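Local coordinates for putative agmatine deiminase (Streptococcus mutans, PDB 2EWO), which probably hydrolyses agmatine to N-carbamoylputrescine and ammonia, as expected of an agmatine deiminase of the Porphyromonas-type peptidyl-arginine deiminase family, at residues 49-57 against 77-86. Residues are numbered along the deposited sequence; the frame is centred on the assembly and turned at random.
Sequences FLEVAEAIS and RVSELGSHNI
Leu-50 and Leu-81 meet tip to tip, and the apolar part of the contact builds up around them. CG of Leu-50 lies 3.4 Å from CD1 of Leu-81. The isobutyl group of Leu-50, with CG anti to the backbone N (chi1 -173°), also sets CD1 3.9 Å from CG2 of Val-78, the two side chains running past each other in opposite directions. Arg-77 crosses Leu-50 at about a right angle and touches it through CB, 4.0 Å from Leu-50 CD1; its guanidinium leads away to a salt bridge with Asp-290 of a second subunit. Deeper in, Ile-86 sends CD1 to within 4.1 Å of Glu-54 CA, while Val-78 and Ile-86 also pack on strand 62-66. Strands 24-29, 62-66 and 86-90 are parallel neighbours in one sheet, with helices 43-57 and 71-79 as the crossovers; the contact sets helix 43-57 against the end of helix 71-79 and the loop leading into strand 86-90, consistent with the alpha/beta propeller of the deiminase family. At Ser-57, Asn-85 ND2 donates to Ser-57 O over 3.3 Å, a bent bond (136° at the hydrogen) whose donor position is uncertain. Packing thins toward solvent. There the carboxylate of Glu-54, on an extended chain, passes obliquely over Leu-81, OE2 lying 3.3 Å from Leu-81 CB, and CD2 of exposed His-84 comes no nearer than 4.4 Å to Ser-57 O.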
ATOM      1  N   PHE A  49      -8.332  15.772  15.920  1.00 15.08           N
ATOM      2  CA  PHE A  49      -9.482  15.218  15.211  1.00 17.22           C
ATOM      3  C   PHE A  49     -10.282  14.337  16.162  1.00 17.92           C
ATOM      4  O   PHE A  49     -11.516  14.331  16.136  1.00 17.43           O
ATOM      5  CB  PHE A  49      -9.026  14.400  14.007  1.00 10.00           C
ATOM      6  CG  PHE A  49      -9.039  15.163  12.713  1.00 10.00           C
ATOM      7  CD1 PHE A  49      -8.197  16.251  12.513  1.00 10.00           C
ATOM      8  CD2 PHE A  49      -9.877  14.766  11.673  1.00 10.00           C
ATOM      9  CE1 PHE A  49      -8.189  16.925  11.291  1.00 10.00           C
ATOM     10  CE2 PHE A  49      -9.878  15.432  10.448  1.00 10.00           C
ATOM     11  CZ  PHE A  49      -9.032  16.512  10.256  1.00 10.00           C
ATOM     12  N   LEU A  50      -9.564  13.596  17.002  1.00 24.73           N
ATOM     13  CA  LEU A  50     -10.175  12.716  17.989  1.00 25.76           C
ATOM     14  C   LEU A  50     -11.173  13.496  18.849  1.00 26.72           C
ATOM     15  O   LEU A  50     -12.309  13.058  19.057  1.00 26.21           O
ATOM     16  CB  LEU A  50      -9.093  12.120  18.888  1.00 21.81           C
ATOM     17  CG  LEU A  50      -9.595  11.046  19.846  1.00 23.66           C
ATOM     18  CD1 LEU A  50      -9.992   9.821  19.021  1.00 22.73           C
ATOM     19  CD2 LEU A  50      -8.512  10.692  20.868  1.00 23.33           C
ATOM     20  N   GLU A  51     -10.736  14.651  19.352  1.00 34.32           N
ATOM     21  CA  GLU A  51     -11.581  15.501  20.186  1.00 34.24           C
ATOM     22  C   GLU A  51     -12.777  15.981  19.383  1.00 32.49           C
ATOM     23  O   GLU A  51     -13.913  15.653  19.717  1.00 34.44           O
ATOM     24  CB  GLU A  51     -10.816  16.730  20.704  1.00 52.52           C
ATOM     25  CG  GLU A  51      -9.463  16.438  21.351  1.00 56.98           C
ATOM     26  CD  GLU A  51      -8.768  17.696  21.899  1.00 60.00           C
ATOM     27  OE1 GLU A  51      -8.789  18.760  21.225  1.00 60.00           O
ATOM     28  OE2 GLU A  51      -8.181  17.610  23.004  1.00 60.00           O
ATOM     29  N   VAL A  52     -12.527  16.742  18.321  1.00 11.45           N
ATOM     30  CA  VAL A  52     -13.621  17.262  17.500  1.00 10.00           C
ATOM     31  C   VAL A  52     -14.633  16.170  17.176  1.00 10.00           C
ATOM     32  O   VAL A  52     -15.802  16.448  16.883  1.00 10.00           O
ATOM     33  CB  VAL A  52     -13.109  17.864  16.184  1.00 11.45           C
ATOM     34  CG1 VAL A  52     -12.477  16.793  15.338  1.00 10.59           C
ATOM     35  CG2 VAL A  52     -14.258  18.534  15.444  1.00 10.00           C
ATOM     36  N   ALA A  53     -14.172  14.922  17.234  1.00 16.94           N
ATOM     37  CA  ALA A  53     -15.034  13.775  16.974  1.00 17.47           C
ATOM     38  C   ALA A  53     -15.807  13.479  18.246  1.00 16.88           C
ATOM     39  O   ALA A  53     -17.036  13.440  18.255  1.00 15.02           O
ATOM     40  CB  ALA A  53     -14.191  12.563  16.580  1.00 10.00           C
ATOM     41  N   GLU A  54     -15.069  13.271  19.324  1.00 14.76           N
ATOM     42  CA  GLU A  54     -15.681  12.985  20.605  1.00 17.69           C
ATOM     43  C   GLU A  54     -16.730  14.048  20.957  1.00 17.74           C
ATOM     44  O   GLU A  54     -17.676  13.780  21.694  1.00 17.72           O
ATOM     45  CB  GLU A  54     -14.603  12.936  21.683  1.00 60.00           C
ATOM     46  CG  GLU A  54     -15.099  12.580  23.074  1.00 60.00           C
ATOM     47  CD  GLU A  54     -13.981  12.622  24.095  1.00 60.00           C
ATOM     48  OE1 GLU A  54     -13.386  13.710  24.280  1.00 60.00           O
ATOM     49  OE2 GLU A  54     -13.694  11.569  24.707  1.00 60.00           O
ATOM     50  N   ALA A  55     -16.557  15.249  20.419  1.00 29.85           N
ATOM     51  CA  ALA A  55     -17.482  16.344  20.677  1.00 29.87           C
ATOM     52  C   ALA A  55     -18.853  16.100  20.050  1.00 30.60           C
ATOM     53  O   ALA A  55     -19.881  16.301  20.697  1.00 30.89           O
ATOM     54  CB  ALA A  55     -16.899  17.653  20.157  1.00 10.00           C
ATOM     55  N   ILE A  56     -18.867  15.677  18.791  1.00 12.74           N
ATOM     56  CA  ILE A  56     -20.124  15.423  18.096  1.00 13.08           C
ATOM     57  C   ILE A  56     -20.865  14.309  18.825  1.00 14.96           C
ATOM     58  O   ILE A  56     -22.097  14.249  18.794  1.00 14.70           O
ATOM     59  CB  ILE A  56     -19.904  14.946  16.637  1.00 20.05           C
ATOM     60  CG1 ILE A  56     -18.643  15.577  16.028  1.00 17.92           C
ATOM     61  CG2 ILE A  56     -21.124  15.306  15.806  1.00 19.23           C
ATOM     62  CD1 ILE A  56     -18.787  17.018  15.637  1.00 16.71           C
ATOM     63  N   SER A  57     -20.092  13.436  19.475  1.00 12.31           N
ATOM     64  CA  SER A  57     -20.605  12.280  20.223  1.00 14.28           C
ATOM     65  C   SER A  57     -21.882  12.526  21.005  1.00 15.21           C
ATOM     66  O   SER A  57     -22.857  11.779  20.880  1.00 16.54           O
ATOM     67  CB  SER A  57     -19.552  11.761  21.212  1.00 50.74           C
ATOM     68  OG  SER A  57     -18.357  11.378  20.557  1.00 51.09           O
ATOM     69  N   ARG A  77      -8.053   4.351  20.052  1.00 10.14           N
ATOM     70  CA  ARG A  77      -8.207   5.644  20.705  1.00 10.14           C
ATOM     71  C   ARG A  77      -9.676   6.013  20.911  1.00 10.41           C
ATOM     72  O   ARG A  77     -10.008   6.722  21.860  1.00 12.59           O
ATOM     73  CB  ARG A  77      -7.514   6.754  19.899  1.00 19.15           C
ATOM     74  CG  ARG A  77      -5.989   6.672  19.865  1.00 21.42           C
ATOM     75  CD  ARG A  77      -5.370   7.837  19.082  1.00 23.74           C
ATOM     76  NE  ARG A  77      -3.930   7.667  18.863  1.00 24.10           N
ATOM     77  CZ  ARG A  77      -3.030   7.608  19.837  1.00 23.95           C
ATOM     78  NH1 ARG A  77      -3.417   7.710  21.103  1.00 24.88           N
ATOM     79  NH2 ARG A  77      -1.748   7.430  19.552  1.00 23.75           N
ATOM     80  N   VAL A  78     -10.557   5.541  20.037  1.00 29.86           N
ATOM     81  CA  VAL A  78     -11.975   5.862  20.166  1.00 30.58           C
ATOM     82  C   VAL A  78     -12.647   4.979  21.214  1.00 32.42           C
ATOM     83  O   VAL A  78     -13.692   5.336  21.762  1.00 31.33           O
ATOM     84  CB  VAL A  78     -12.696   5.735  18.804  1.00 27.91           C
ATOM     85  CG1 VAL A  78     -14.188   6.008  18.955  1.00 27.48           C
ATOM     86  CG2 VAL A  78     -12.087   6.723  17.827  1.00 28.25           C
ATOM     87  N   SER A  79     -12.045   3.830  21.500  1.00 42.71           N
ATOM     88  CA  SER A  79     -12.591   2.932  22.511  1.00 45.48           C
ATOM     89  C   SER A  79     -12.026   3.408  23.838  1.00 46.02           C
ATOM     90  O   SER A  79     -12.625   3.220  24.900  1.00 45.28           O
ATOM     91  CB  SER A  79     -12.177   1.478  22.239  1.00 59.04           C
ATOM     92  OG  SER A  79     -13.142   0.821  21.423  1.00 59.07           O
ATOM     93  N   GLU A  80     -10.867   4.048  23.748  1.00 44.10           N
ATOM     94  CA  GLU A  80     -10.163   4.596  24.899  1.00 45.73           C
ATOM     95  C   GLU A  80     -10.945   5.789  25.458  1.00 46.87           C
ATOM     96  O   GLU A  80     -10.703   6.236  26.581  1.00 48.01           O
ATOM     97  CB  GLU A  80      -8.765   5.024  24.452  1.00 55.55           C
ATOM     98  CG  GLU A  80      -7.969   5.828  25.443  1.00 57.49           C
ATOM     99  CD  GLU A  80      -6.899   6.656  24.749  1.00 59.84           C
ATOM    100  OE1 GLU A  80      -7.259   7.432  23.827  1.00 59.98           O
ATOM    101  OE2 GLU A  80      -5.708   6.537  25.125  1.00 59.98           O
ATOM    102  N   LEU A  81     -11.889   6.296  24.668  1.00 60.00           N
ATOM    103  CA  LEU A  81     -12.702   7.433  25.086  1.00 60.00           C
ATOM    104  C   LEU A  81     -14.120   6.968  25.436  1.00 60.00           C
ATOM    105  O   LEU A  81     -15.096   7.700  25.254  1.00 60.00           O
ATOM    106  CB  LEU A  81     -12.750   8.485  23.967  1.00 59.72           C
ATOM    107  CG  LEU A  81     -11.425   8.943  23.325  1.00 60.00           C
ATOM    108  CD1 LEU A  81     -11.691  10.139  22.419  1.00 60.00           C
ATOM    109  CD2 LEU A  81     -10.406   9.326  24.392  1.00 60.00           C
ATOM    110  N   GLY A  82     -14.220   5.742  25.945  1.00 53.94           N
ATOM    111  CA  GLY A  82     -15.514   5.189  26.303  1.00 55.13           C
ATOM    112  C   GLY A  82     -16.146   4.441  25.138  1.00 55.78           C
ATOM    113  O   GLY A  82     -16.748   3.371  25.322  1.00 55.78           O
ATOM    114  N   SER A  83     -15.993   5.004  23.938  1.00 60.00           N
ATOM    115  CA  SER A  83     -16.550   4.434  22.708  1.00 60.00           C
ATOM    116  C   SER A  83     -18.070   4.411  22.820  1.00 60.00           C
ATOM    117  O   SER A  83     -18.657   3.426  23.289  1.00 60.00           O
ATOM    118  CB  SER A  83     -16.031   3.004  22.474  1.00 60.00           C
ATOM    119  OG  SER A  83     -16.590   2.428  21.292  1.00 60.00           O
ATOM    120  N   HIS A  84     -18.711   5.495  22.398  1.00 43.68           N
ATOM    121  CA  HIS A  84     -20.161   5.563  22.482  1.00 42.04           C
ATOM    122  C   HIS A  84     -20.847   5.283  21.145  1.00 39.83           C
ATOM    123  O   HIS A  84     -21.148   4.130  20.823  1.00 38.32           O
ATOM    124  CB  HIS A  84     -20.588   6.925  23.048  1.00 58.55           C
ATOM    125  CG  HIS A  84     -22.065   7.061  23.256  1.00 59.91           C
ATOM    126  ND1 HIS A  84     -22.893   5.976  23.474  1.00 60.00           N
ATOM    127  CD2 HIS A  84     -22.866   8.151  23.286  1.00 59.94           C
ATOM    128  CE1 HIS A  84     -24.135   6.395  23.626  1.00 60.00           C
ATOM    129  NE2 HIS A  84     -24.148   7.713  23.516  1.00 60.00           N
ATOM    130  N   ASN A  85     -21.083   6.333  20.366  1.00 41.37           N
ATOM    131  CA  ASN A  85     -21.750   6.188  19.075  1.00 40.06           C
ATOM    132  C   ASN A  85     -20.854   6.574  17.895  1.00 38.99           C
ATOM    133  O   ASN A  85     -21.323   7.082  16.874  1.00 38.46           O
ATOM    134  CB  ASN A  85     -23.021   7.033  19.071  1.00 14.34           C
ATOM    135  CG  ASN A  85     -22.741   8.498  19.340  1.00 14.68           C
ATOM    136  OD1 ASN A  85     -21.787   8.844  20.051  1.00 13.91           O
ATOM    137  ND2 ASN A  85     -23.583   9.372  18.791  1.00 15.08           N
ATOM    138  N   ILE A  86     -19.562   6.321  18.058  1.00 14.18           N
ATOM    139  CA  ILE A  86     -18.574   6.607  17.033  1.00 13.58           C
ATOM    140  C   ILE A  86     -18.116   5.293  16.386  1.00 15.01           C
ATOM    141  O   ILE A  86     -17.626   4.390  17.082  1.00 16.43           O
ATOM    142  CB  ILE A  86     -17.343   7.316  17.643  1.00 10.00           C
ATOM    143  CG1 ILE A  86     -17.746   8.671  18.215  1.00 10.00           C
ATOM    144  CG2 ILE A  86     -16.259   7.492  16.597  1.00 10.00           C
ATOM    145  CD1 ILE A  86     -16.603   9.406  18.889  1.00 10.00           C
TER